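PDB 5KF0: aldehyde dehydrogenase from Burkholderia vietnamiensis, which probably oxidises aldehydes to carboxylic acids with a nicotinamide adenine dinucleotide cofactor, and binds NADPH. Local coordinates for residues I97-P102 with S188-G193; S304-L309 with A393-F398; F413-G418 with M452-V457. All coordinates share one frame; numbering follows the deposited sequence. Where two conformers were deposited one is given.

Contact 1: residues I97-P102 with S188-G193. With NDP (NADPH dihydro-nicotinamide-adenine-dinucleotide phosphate), chain E.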
loop_
_atom_site.group_PDB
_atom_site.type_symbol
_atom_site.label_atom_id
_atom_site.label_comp_id
_atom_site.label_asym_id
_atom_site.label_seq_id
_atom_site.Cartn_x
_atom_site.Cartn_y
_atom_site.Cartn_z
ATOM N N ILE A 97 1.354 27.593 -32.621
ATOM C CA ILE A 97 1.124 27.613 -34.059
ATOM C C ILE A 97 0.211 26.464 -34.474
ATOM O O ILE A 97 -0.841 26.677 -35.090
ATOM C CB ILE A 97 2.463 27.569 -34.810
ATOM C CG1 ILE A 97 3.252 28.848 -34.545
ATOM C CG2 ILE A 97 2.229 27.396 -36.318
ATOM C CD1 ILE A 97 4.694 28.758 -35.009
ATOM N N GLU A 98 0.606 25.225 -34.158
ATOM C CA GLU A 98 -0.066 24.081 -34.762
ATOM C C GLU A 98 -1.418 23.777 -34.126
ATOM O O GLU A 98 -2.256 23.142 -34.775
ATOM C CB GLU A 98 0.830 22.829 -34.713
ATOM C CG GLU A 98 1.033 22.177 -33.358
ATOM C CD GLU A 98 1.906 20.929 -33.460
ATOM O OE1 GLU A 98 2.040 20.400 -34.586
ATOM O OE2 GLU A 98 2.465 20.489 -32.427
ATOM N N ALA A 99 -1.646 24.182 -32.875
ATOM C CA ALA A 99 -2.956 24.011 -32.261
ATOM C C ALA A 99 -3.745 25.307 -32.189
ATOM O O ALA A 99 -4.916 25.279 -31.795
ATOM C CB ALA A 99 -2.826 23.409 -30.853
ATOM N N GLY A 100 -3.149 26.433 -32.569
ATOM C CA GLY A 100 -3.816 27.712 -32.402
ATOM C C GLY A 100 -4.083 28.048 -30.952
ATOM O O GLY A 100 -5.017 28.799 -30.652
ATOM N N LYS A 101 -3.268 27.529 -30.045
ATOM C CA LYS A 101 -3.506 27.645 -28.609
ATOM C C LYS A 101 -2.886 28.937 -28.079
ATOM O O LYS A 101 -1.696 29.188 -28.315
ATOM C CB LYS A 101 -2.924 26.430 -27.883
ATOM C CG LYS A 101 -3.132 26.405 -26.371
ATOM C CD LYS A 101 -2.698 25.027 -25.819
ATOM C CE LYS A 101 -2.963 24.892 -24.324
ATOM N NZ LYS A 101 -3.317 23.459 -23.995
ATOM N N PRO A 102 -3.651 29.773 -27.376
ATOM C CA PRO A 102 -3.098 31.026 -26.841
ATOM C C PRO A 102 -1.757 30.813 -26.150
ATOM O O PRO A 102 -1.567 29.849 -25.408
ATOM C CB PRO A 102 -4.174 31.482 -25.857
ATOM C CG PRO A 102 -5.448 30.998 -26.516
ATOM C CD PRO A 102 -5.091 29.643 -27.090
ATOM N N SER A 188 -2.726 14.343 -36.763
ATOM C CA SER A 188 -2.107 14.870 -37.979
ATOM C C SER A 188 -2.166 16.389 -38.020
ATOM O O SER A 188 -1.315 17.026 -38.658
ATOM C CB SER A 188 -2.792 14.282 -39.216
ATOM O OG SER A 188 -2.681 12.867 -39.243
ATOM N N ARG A 189 -3.170 16.986 -37.372
ATOM C CA ARG A 189 -3.245 18.441 -37.317
ATOM C C ARG A 189 -2.173 19.034 -36.413
ATOM O O ARG A 189 -1.847 20.220 -36.566
ATOM C CB ARG A 189 -4.638 18.888 -36.843
ATOM C CG ARG A 189 -5.721 18.824 -37.946
ATOM C CD ARG A 189 -7.130 18.992 -37.369
ATOM N NE ARG A 189 -7.506 17.873 -36.506
ATOM C CZ ARG A 189 -8.635 17.790 -35.802
ATOM N NH1 ARG A 189 -9.539 18.761 -35.844
ATOM N NH2 ARG A 189 -8.855 16.735 -35.044
ATOM N N THR A 190 -1.637 18.248 -35.466
ATOM C CA THR A 190 -0.683 18.742 -34.465
ATOM C C THR A 190 0.414 17.715 -34.199
ATOM O O THR A 190 0.569 17.239 -33.068
ATOM C CB THR A 190 -1.397 19.086 -33.152
ATOM O OG1 THR A 190 -2.018 17.904 -32.614
ATOM C CG2 THR A 190 -2.461 20.177 -33.341
ATOM N N PRO A 191 1.231 17.380 -35.206
ATOM C CA PRO A 191 2.291 16.379 -34.999
ATOM C C PRO A 191 3.623 16.912 -34.486
ATOM O O PRO A 191 4.443 16.104 -34.026
ATOM C CB PRO A 191 2.475 15.795 -36.407
ATOM C CG PRO A 191 2.305 17.015 -37.292
ATOM C CD PRO A 191 1.202 17.848 -36.607
ATOM N N VAL A 192 3.867 18.224 -34.546
ATOM C CA VAL A 192 5.224 18.729 -34.353
ATOM C C VAL A 192 5.689 18.530 -32.916
ATOM O O VAL A 192 6.846 18.160 -32.676
ATOM C CB VAL A 192 5.312 20.205 -34.769
ATOM C CG1 VAL A 192 6.700 20.759 -34.448
ATOM C CG2 VAL A 192 4.993 20.342 -36.262
ATOM N N GLY A 193 4.819 18.808 -31.942
ATOM C CA GLY A 193 5.203 18.615 -30.550
ATOM C C GLY A 193 5.694 17.205 -30.274
ATOM O O GLY A 193 6.750 17.009 -29.662
HETATM P PA NDP E . -10.280 12.457 -32.737
HETATM O O1A NDP E . -11.042 11.297 -32.189
HETATM O O2A NDP E . -10.936 13.059 -33.979
HETATM O O5B NDP E . -8.775 12.078 -33.084
HETATM C C5B NDP E . -7.931 11.635 -31.993
HETATM C C4B NDP E . -6.811 10.801 -32.554
HETATM O O4B NDP E . -7.345 9.561 -33.070
HETATM C C3B NDP E . -6.046 11.444 -33.719
HETATM O O3B NDP E . -4.673 11.063 -33.678
HETATM C C2B NDP E . -6.727 10.802 -34.928
HETATM O O2B NDP E . -5.921 10.764 -36.124
HETATM C C1B NDP E . -6.887 9.390 -34.394
HETATM N N9A NDP E . -7.851 8.575 -35.122
HETATM C C8A NDP E . -9.131 8.889 -35.495
HETATM N N7A NDP E . -9.768 7.908 -36.091
HETATM C C5A NDP E . -8.839 6.879 -36.113
HETATM C C6A NDP E . -8.894 5.558 -36.600
HETATM N N6A NDP E . -9.959 5.032 -37.216
HETATM N N1A NDP E . -7.794 4.787 -36.444
HETATM C C2A NDP E . -6.717 5.309 -35.851
HETATM N N3A NDP E . -6.545 6.539 -35.359
HETATM C C4A NDP E . -7.651 7.277 -35.524
HETATM O O3 NDP E . -10.146 13.565 -31.606
HETATM P PN NDP E . -9.553 15.041 -31.601
HETATM O O1N NDP E . -8.138 15.015 -32.050
HETATM O O2N NDP E . -10.492 15.899 -32.410
HETATM O O5D NDP E . -9.589 15.478 -30.078
HETATM C C5D NDP E . -10.763 15.919 -29.376
HETATM C C4D NDP E . -11.351 14.750 -28.626
HETATM O O4D NDP E . -10.369 14.209 -27.703
HETATM C C3D NDP E . -12.568 15.144 -27.785
HETATM O O3D NDP E . -13.620 14.189 -27.857
HETATM C C2D NDP E . -11.971 15.248 -26.383
HETATM O O2D NDP E . -12.882 15.124 -25.296
HETATM C C1D NDP E . -10.954 14.116 -26.417
HETATM N N1N NDP E . -9.969 14.352 -25.368
HETATM C C2N NDP E . -9.818 13.479 -24.316
HETATM C C3N NDP E . -9.035 13.750 -23.253
HETATM C C7N NDP E . -8.808 12.768 -22.159
HETATM O O7N NDP E . -7.703 12.770 -21.597
HETATM N N7N NDP E . -9.810 11.977 -21.778
HETATM C C4N NDP E . -8.389 15.083 -23.128
HETATM C C5N NDP E . -8.348 15.786 -24.442
HETATM C C6N NDP E . -9.154 15.444 -25.430
HETATM P P2B NDP E . -5.906 12.020 -37.179
HETATM O O1X NDP E . -6.649 13.145 -36.562
HETATM O O2X NDP E . -4.442 12.228 -37.432
HETATM O O3X NDP E . -6.566 11.518 -38.445
#
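Glu98 and Thr190 bring the two backbones together, their CA atoms 5.4 Å apart, where the last turn of helix 88-99 passes the residues that lead into helix 192-202. The Glu98 carboxylate reaches over this entrance and takes up two successive backbone amides. Glu98 OE1 accepts from Val192 N at 2.8 Å through its syn lone pair, and Glu98 OE2 accepts from Gly193 N at 2.9 Å, also on the syn side but 16° out of the carboxylate plane. With CG between the backbone N and the carbonyl carbon (chi1 72°), the extended chain carries the acid to the two amides. A negative group here would be expected to interact favourably with the helix dipole. Thr190 crosses the glutamate at about a right angle, its CB 3.8 Å from Glu98 CD, and its CG2 packs 4.1 Å from Ala99 CB. Lys34 NZ hydrogen-bonds the carbonyl oxygens of both Glu98 and Arg189. On the cofactor side, Ser188 N and Ser188 OG both donate to the 2'-phosphate oxygen O2X, OG at 2.6 Å, while Arg189 NH2 reaches diphosphate oxygen O2N at 3.2 Å. A glutamate receiving two successive amides at a helix entrance thus adjoins the phosphate-binding part of the aldehyde dehydrogenase NADPH site.

Contact 2: residues S304-L309 with A393-F398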
loop_
_atom_site.group_PDB
_atom_site.type_symbol
_atom_site.label_atom_id
_atom_site.label_comp_id
_atom_site.label_asym_id
_atom_site.label_seq_id
_atom_site.Cartn_x
_atom_site.Cartn_y
_atom_site.Cartn_z
ATOM N N SER A 304 -31.120 30.813 -5.503
ATOM C CA SER A 304 -30.949 31.967 -4.621
ATOM C C SER A 304 -29.864 32.921 -5.114
ATOM O O SER A 304 -29.921 34.122 -4.823
ATOM C CB SER A 304 -30.630 31.503 -3.199
ATOM O OG SER A 304 -29.374 30.841 -3.154
ATOM N N LEU A 305 -28.878 32.421 -5.854
ATOM C CA LEU A 305 -27.723 33.156 -6.357
ATOM C C LEU A 305 -27.745 33.347 -7.866
ATOM O O LEU A 305 -26.821 33.967 -8.410
ATOM C CB LEU A 305 -26.432 32.411 -5.991
ATOM C CG LEU A 305 -26.208 32.050 -4.529
ATOM C CD1 LEU A 305 -24.859 31.335 -4.356
ATOM C CD2 LEU A 305 -26.272 33.312 -3.704
ATOM N N TYR A 306 -28.732 32.777 -8.561
ATOM C CA TYR A 306 -28.699 32.693 -10.017
ATOM C C TYR A 306 -28.558 34.064 -10.675
ATOM O O TYR A 306 -27.712 34.253 -11.558
ATOM C CB TYR A 306 -29.955 31.979 -10.514
ATOM C CG TYR A 306 -29.977 31.724 -12.007
ATOM C CD1 TYR A 306 -29.515 30.522 -12.536
ATOM C CD2 TYR A 306 -30.472 32.683 -12.888
ATOM C CE1 TYR A 306 -29.543 30.280 -13.893
ATOM C CE2 TYR A 306 -30.494 32.453 -14.245
ATOM C CZ TYR A 306 -30.029 31.252 -14.743
ATOM O OH TYR A 306 -30.057 31.023 -16.100
ATOM N N ASP A 307 -29.389 35.033 -10.278
ATOM C CA ASP A 307 -29.381 36.320 -10.974
ATOM C C ASP A 307 -28.064 37.060 -10.772
ATOM O O ASP A 307 -27.538 37.669 -11.713
ATOM C CB ASP A 307 -30.545 37.189 -10.511
ATOM C CG ASP A 307 -31.880 36.681 -10.993
ATOM O OD1 ASP A 307 -31.908 35.793 -11.865
ATOM O OD2 ASP A 307 -32.910 37.186 -10.505
ATOM N N THR A 308 -27.514 37.026 -9.555
ATOM C CA THR A 308 -26.253 37.726 -9.320
ATOM C C THR A 308 -25.097 37.040 -10.039
ATOM O O THR A 308 -24.257 37.708 -10.659
ATOM C CB THR A 308 -25.975 37.823 -7.824
ATOM O OG1 THR A 308 -27.053 38.527 -7.198
ATOM C CG2 THR A 308 -24.684 38.582 -7.582
ATOM N N LEU A 309 -25.030 35.712 -9.963
ATOM C CA LEU A 309 -23.994 34.998 -10.702
ATOM C C LEU A 309 -24.125 35.255 -12.198
ATOM O O LEU A 309 -23.122 35.469 -12.887
ATOM C CB LEU A 309 -24.059 33.499 -10.406
ATOM C CG LEU A 309 -22.954 32.661 -11.052
ATOM C CD1 LEU A 309 -22.565 31.485 -10.157
ATOM C CD2 LEU A 309 -23.373 32.140 -12.422
ATOM N N ALA A 393 -21.035 27.812 -23.250
ATOM C CA ALA A 393 -21.507 27.191 -22.027
ATOM C C ALA A 393 -22.975 27.530 -21.840
ATOM O O ALA A 393 -23.470 28.549 -22.333
ATOM C CB ALA A 393 -20.693 27.644 -20.802
ATOM N N ILE A 394 -23.655 26.654 -21.104
ATOM C CA ILE A 394 -25.079 26.805 -20.847
ATOM C C ILE A 394 -25.281 26.984 -19.350
ATOM O O ILE A 394 -24.644 26.318 -18.522
ATOM C CB ILE A 394 -25.912 25.625 -21.400
ATOM C CG1 ILE A 394 -25.706 24.344 -20.588
ATOM C CG2 ILE A 394 -25.593 25.394 -22.873
ATOM C CD1 ILE A 394 -26.796 24.090 -19.565
ATOM N N LEU A 395 -26.166 27.917 -19.010
ATOM C CA LEU A 395 -26.451 28.284 -17.630
ATOM C C LEU A 395 -27.863 27.825 -17.295
ATOM O O LEU A 395 -28.802 28.099 -18.053
ATOM C CB LEU A 395 -26.316 29.800 -17.441
ATOM C CG LEU A 395 -26.682 30.364 -16.071
ATOM C CD1 LEU A 395 -25.694 29.881 -15.041
ATOM C CD2 LEU A 395 -26.716 31.890 -16.116
ATOM N N GLU A 396 -28.014 27.101 -16.188
ATOM C CA GLU A 396 -29.333 26.638 -15.777
ATOM C C GLU A 396 -29.441 26.714 -14.256
ATOM O O GLU A 396 -28.445 26.895 -13.545
ATOM C CB GLU A 396 -29.626 25.220 -16.314
ATOM C CG GLU A 396 -28.542 24.170 -16.030
ATOM C CD GLU A 396 -28.848 22.794 -16.639
ATOM O OE1 GLU A 396 -30.007 22.547 -17.052
ATOM O OE2 GLU A 396 -27.921 21.954 -16.710
ATOM N N LYS A 397 -30.673 26.580 -13.765
ATOM C CA LYS A 397 -31.048 26.896 -12.391
ATOM C C LYS A 397 -31.546 25.638 -11.683
ATOM O O LYS A 397 -32.206 24.798 -12.299
ATOM C CB LYS A 397 -32.143 27.984 -12.395
ATOM C CG LYS A 397 -32.578 28.508 -11.034
ATOM C CD LYS A 397 -33.772 29.479 -11.174
ATOM C CE LYS A 397 -33.378 30.744 -11.906
ATOM N NZ LYS A 397 -34.469 31.768 -11.865
ATOM N N PHE A 398 -31.246 25.504 -10.387
ATOM C CA PHE A 398 -31.841 24.423 -9.598
ATOM C C PHE A 398 -32.208 24.925 -8.207
ATOM O O PHE A 398 -31.698 25.946 -7.739
ATOM C CB PHE A 398 -30.906 23.205 -9.474
ATOM C CG PHE A 398 -29.713 23.432 -8.581
ATOM C CD1 PHE A 398 -29.747 23.067 -7.235
ATOM C CD2 PHE A 398 -28.547 23.995 -9.091
ATOM C CE1 PHE A 398 -28.634 23.273 -6.412
ATOM C CE2 PHE A 398 -27.430 24.194 -8.279
ATOM C CZ PHE A 398 -27.478 23.842 -6.942
#
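The ring of Tyr306, in the first turn of helix 306-319, is laid against strand 392-398 and meets three consecutive residues in three different ways. Lys397 lies over one face: its aliphatic chain crosses the tyrosine at about a right angle, and CE makes a CH-pi contact 3.8 Å from the ring centroid, displaced toward the rim on the CG side. The bend at chi3 (-66°) turns CE in over the ring and NZ continues outward above it, so that Lys397 NZ stands 4.7 Å from the Tyr306 ring centroid in an off-centre cation-pi contact, 29° from the normal. Asp307 OD1 stands 4.8 Å from Lys397 NZ, too far for a direct ion pair, although its opposite charge may still stabilise the ammonium there. Glu396 offers its backbone: its carbonyl O lies at the ring edge, 3.6 Å from Tyr306 CE1. Leu395 approaches the phenol end from the opposite direction and obliquely, with CG 3.6 Å from Tyr306 CE1 and CD2 3.6 Å from Tyr306 CZ. Tyr306 CG is anti to the backbone N (chi1 -175°), which sends the ring out from the helix to the strand, where Glu375 of the adjoining strand 368-375 hydrogen-bonds the hydroxyl amid these apolar groups. One turn further on, Leu309 slides antiparallel past Leu395, CD2 to CD1 4.2 Å, and both leucines also touch Val301 of strand 298-302. This is helix-on-sheet packing in an alpha/beta domain: helix 306-319, which follows strand 298-302, lies against the neighbouring parallel strand 392-398, with an aromatic residue of its first turn filling the interface.

Contact 3: residues F413-G418 with M452-V457; sequences FGLQAG and MPYGGV. With NDP (NADPH dihydro-nicotinamide-adenine-dinucleotide phosphate), chain E.
The direct polar link is a single backbone hydrogen bond, Val457 N to Gly414 O at 3.0 Å, with the donor 40° above the carbonyl plane. The touching parts of the two segments run roughly antiparallel, their end-to-end directions 161° apart, and glycines let them close up, Leu415 CA lying 4.0 Å from Gly456 CA. An indirect link passes through water 1, which accepts from Gly455 N and lies 2.8 Å from Gln416 OE1, to which it can donate. Pro445 and Phe447 take Gln416 NE2 through their carbonyl oxygens, which should hold the amide's rotation. Carbon contacts also reach Gln416 OE1: the Met452 methyl CE abuts it, and Tyr454 CD1 lies 3.3 Å away at the ring edge, amide and ring planes 74° apart. In apolar packing, Leu415 crosses Tyr454 at about a right angle, CD2 3.7 Å from Tyr454 CZ. Tyr454 OH is buried with no hydrogen-bond partner in the model. Both side chains border the nicotinamide carboxamide, Tyr454 CE2 3.4 Å from O7N. Residues 413-415 lead into strand 416-420, flanked by parallel strands 263-266 and 438-441, whereas 452-457 belong to the loop between strands 438-441 and 461-462, beside Leu132, Leu134 and Glu476 of the second subunit.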
loop_
_atom_site.group_PDB
_atom_site.type_symbol
_atom_site.label_atom_id
_atom_site.label_comp_id
_atom_site.label_asym_id
_atom_site.label_seq_id
_atom_site.Cartn_x
_atom_site.Cartn_y
_atom_site.Cartn_z
ATOM N N PHE A 413 -22.265 10.847 -20.739
ATOM C CA PHE A 413 -20.862 10.993 -20.395
ATOM C C PHE A 413 -20.674 11.015 -18.886
ATOM O O PHE A 413 -21.635 11.020 -18.113
ATOM C CB PHE A 413 -20.304 12.260 -21.057
ATOM C CG PHE A 413 -20.450 12.249 -22.546
ATOM C CD1 PHE A 413 -19.731 11.335 -23.306
ATOM C CD2 PHE A 413 -21.326 13.124 -23.194
ATOM C CE1 PHE A 413 -19.860 11.301 -24.698
ATOM C CE2 PHE A 413 -21.456 13.100 -24.584
ATOM C CZ PHE A 413 -20.718 12.172 -25.334
ATOM N N GLY A 414 -19.406 10.979 -18.479
ATOM C CA GLY A 414 -19.065 10.955 -17.068
ATOM C C GLY A 414 -17.572 11.081 -16.836
ATOM O O GLY A 414 -16.949 10.173 -16.270
ATOM N N LEU A 415 -16.985 12.207 -17.238
ATOM C CA LEU A 415 -15.538 12.358 -17.079
ATOM C C LEU A 415 -15.244 13.043 -15.751
ATOM O O LEU A 415 -14.798 12.375 -14.811
ATOM C CB LEU A 415 -14.940 13.104 -18.284
ATOM C CG LEU A 415 -13.538 12.613 -18.686
ATOM C CD1 LEU A 415 -13.082 13.240 -19.999
ATOM C CD2 LEU A 415 -12.515 12.882 -17.585
ATOM N N GLN A 416 -15.480 14.356 -15.643
ATOM C CA GLN A 416 -15.395 15.020 -14.344
ATOM C C GLN A 416 -16.577 15.967 -14.172
ATOM O O GLN A 416 -17.197 16.407 -15.145
ATOM C CB GLN A 416 -14.056 15.774 -14.158
ATOM C CG GLN A 416 -12.877 14.772 -14.150
ATOM C CD GLN A 416 -11.544 15.285 -13.614
ATOM O OE1 GLN A 416 -10.685 14.472 -13.263
ATOM N NE2 GLN A 416 -11.341 16.604 -13.584
ATOM N N ALA A 417 -16.879 16.267 -12.909
ATOM C CA ALA A 417 -17.858 17.280 -12.527
ATOM C C ALA A 417 -17.253 18.114 -11.408
ATOM O O ALA A 417 -16.386 17.641 -10.675
ATOM C CB ALA A 417 -19.186 16.654 -12.046
ATOM N N GLY A 418 -17.716 19.357 -11.276
ATOM C CA GLY A 418 -17.264 20.239 -10.213
ATOM C C GLY A 418 -18.431 20.717 -9.366
ATOM O O GLY A 418 -19.547 20.901 -9.863
ATOM N N MET A 452 -2.551 12.664 -10.611
ATOM C CA MET A 452 -3.799 12.140 -10.076
ATOM C C MET A 452 -4.402 11.102 -11.023
ATOM O O MET A 452 -4.208 11.171 -12.242
ATOM C CB MET A 452 -4.788 13.281 -9.842
ATOM C CG MET A 452 -5.589 13.733 -11.069
ATOM S SD MET A 452 -6.450 15.288 -10.710
ATOM C CE MET A 452 -7.855 15.202 -11.821
ATOM N N PRO A 453 -5.136 10.121 -10.493
ATOM C CA PRO A 453 -5.901 9.235 -11.382
ATOM C C PRO A 453 -6.881 10.065 -12.204
ATOM O O PRO A 453 -7.540 10.970 -11.685
ATOM C CB PRO A 453 -6.619 8.282 -10.413
ATOM C CG PRO A 453 -6.678 9.043 -9.107
ATOM C CD PRO A 453 -5.437 9.891 -9.065
ATOM N N TYR A 454 -6.939 9.794 -13.508
ATOM C CA TYR A 454 -7.734 10.645 -14.386
ATOM C C TYR A 454 -8.362 9.823 -15.497
ATOM O O TYR A 454 -7.659 9.104 -16.215
ATOM C CB TYR A 454 -6.866 11.757 -14.988
ATOM C CG TYR A 454 -7.628 12.600 -15.972
ATOM C CD1 TYR A 454 -8.504 13.578 -15.524
ATOM C CD2 TYR A 454 -7.502 12.399 -17.342
ATOM C CE1 TYR A 454 -9.217 14.358 -16.411
ATOM C CE2 TYR A 454 -8.220 13.186 -18.246
ATOM C CZ TYR A 454 -9.072 14.159 -17.764
ATOM O OH TYR A 454 -9.781 14.959 -18.641
ATOM N N GLY A 455 -9.674 9.951 -15.660
ATOM C CA GLY A 455 -10.339 9.233 -16.728
ATOM C C GLY A 455 -11.840 9.295 -16.553
ATOM O O GLY A 455 -12.355 9.924 -15.628
ATOM N N GLY A 456 -12.536 8.639 -17.483
ATOM C CA GLY A 456 -13.983 8.708 -17.485
ATOM C C GLY A 456 -14.677 7.375 -17.315
ATOM O O GLY A 456 -14.084 6.318 -17.548
ATOM N N VAL A 457 -15.940 7.423 -16.898
ATOM C CA VAL A 457 -16.823 6.264 -16.940
ATOM C C VAL A 457 -17.945 6.568 -17.931
ATOM O O VAL A 457 -17.908 7.593 -18.630
ATOM C CB VAL A 457 -17.356 5.909 -15.537
ATOM C CG1 VAL A 457 -16.188 5.481 -14.615
ATOM C CG2 VAL A 457 -18.129 7.094 -14.925
HETATM P PA NDP E . -10.280 12.457 -32.737
HETATM O O1A NDP E . -11.042 11.297 -32.189
HETATM O O2A NDP E . -10.936 13.059 -33.979
HETATM O O5B NDP E . -8.775 12.078 -33.084
HETATM C C5B NDP E . -7.931 11.635 -31.993
HETATM C C4B NDP E . -6.811 10.801 -32.554
HETATM O O4B NDP E . -7.345 9.561 -33.070
HETATM C C3B NDP E . -6.046 11.444 -33.719
HETATM O O3B NDP E . -4.673 11.063 -33.678
HETATM C C2B NDP E . -6.727 10.802 -34.928
HETATM O O2B NDP E . -5.921 10.764 -36.124
HETATM C C1B NDP E . -6.887 9.390 -34.394
HETATM N N9A NDP E . -7.851 8.575 -35.122
HETATM C C8A NDP E . -9.131 8.889 -35.495
HETATM N N7A NDP E . -9.768 7.908 -36.091
HETATM C C5A NDP E . -8.839 6.879 -36.113
HETATM C C6A NDP E . -8.894 5.558 -36.600
HETATM N N6A NDP E . -9.959 5.032 -37.216
HETATM N N1A NDP E . -7.794 4.787 -36.444
HETATM C C2A NDP E . -6.717 5.309 -35.851
HETATM N N3A NDP E . -6.545 6.539 -35.359
HETATM C C4A NDP E . -7.651 7.277 -35.524
HETATM O O3 NDP E . -10.146 13.565 -31.606
HETATM P PN NDP E . -9.553 15.041 -31.601
HETATM O O1N NDP E . -8.138 15.015 -32.050
HETATM O O2N NDP E . -10.492 15.899 -32.410
HETATM O O5D NDP E . -9.589 15.478 -30.078
HETATM C C5D NDP E . -10.763 15.919 -29.376
HETATM C C4D NDP E . -11.351 14.750 -28.626
HETATM O O4D NDP E . -10.369 14.209 -27.703
HETATM C C3D NDP E . -12.568 15.144 -27.785
HETATM O O3D NDP E . -13.620 14.189 -27.857
HETATM C C2D NDP E . -11.971 15.248 -26.383
HETATM O O2D NDP E . -12.882 15.124 -25.296
HETATM C C1D NDP E . -10.954 14.116 -26.417
HETATM N N1N NDP E . -9.969 14.352 -25.368
HETATM C C2N NDP E . -9.818 13.479 -24.316
HETATM C C3N NDP E . -9.035 13.750 -23.253
HETATM C C7N NDP E . -8.808 12.768 -22.159
HETATM O O7N NDP E . -7.703 12.770 -21.597
HETATM N N7N NDP E . -9.810 11.977 -21.778
HETATM C C4N NDP E . -8.389 15.083 -23.128
HETATM C C5N NDP E . -8.348 15.786 -24.442
HETATM C C6N NDP E . -9.154 15.444 -25.430
HETATM P P2B NDP E . -5.906 12.020 -37.179
HETATM O O1X NDP E . -6.649 13.145 -36.562
HETATM O O2X NDP E . -4.442 12.228 -37.432
HETATM O O3X NDP E . -6.566 11.518 -38.445
HETATM O O HOH W 1 -11.148 11.789 -13.818
#

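How the contacts relate
Contacts 1 and 3 meet different parts of the same NADPH, contact 1 the 2'-phosphate and diphosphate, contact 3 the nicotinamide carboxamide; their centres lie 25 Å apart. All three contacts are largely buried, but the centre of contact 2 lies about 29 Å from the chain centre and an exposed lysine borders it. It touches no cofactor but shares a mixed sheet with contact 3, through strands 392-398 and 416-420. Chemistry follows place: a carboxylate at a helix entrance in contact 1, apolar, CH-pi and cation-pi packing without a cross-segment hydrogen bond in contact 2, and backbone, water and glycine-rich close approach in contact 3, which alone also adjoins another subunit.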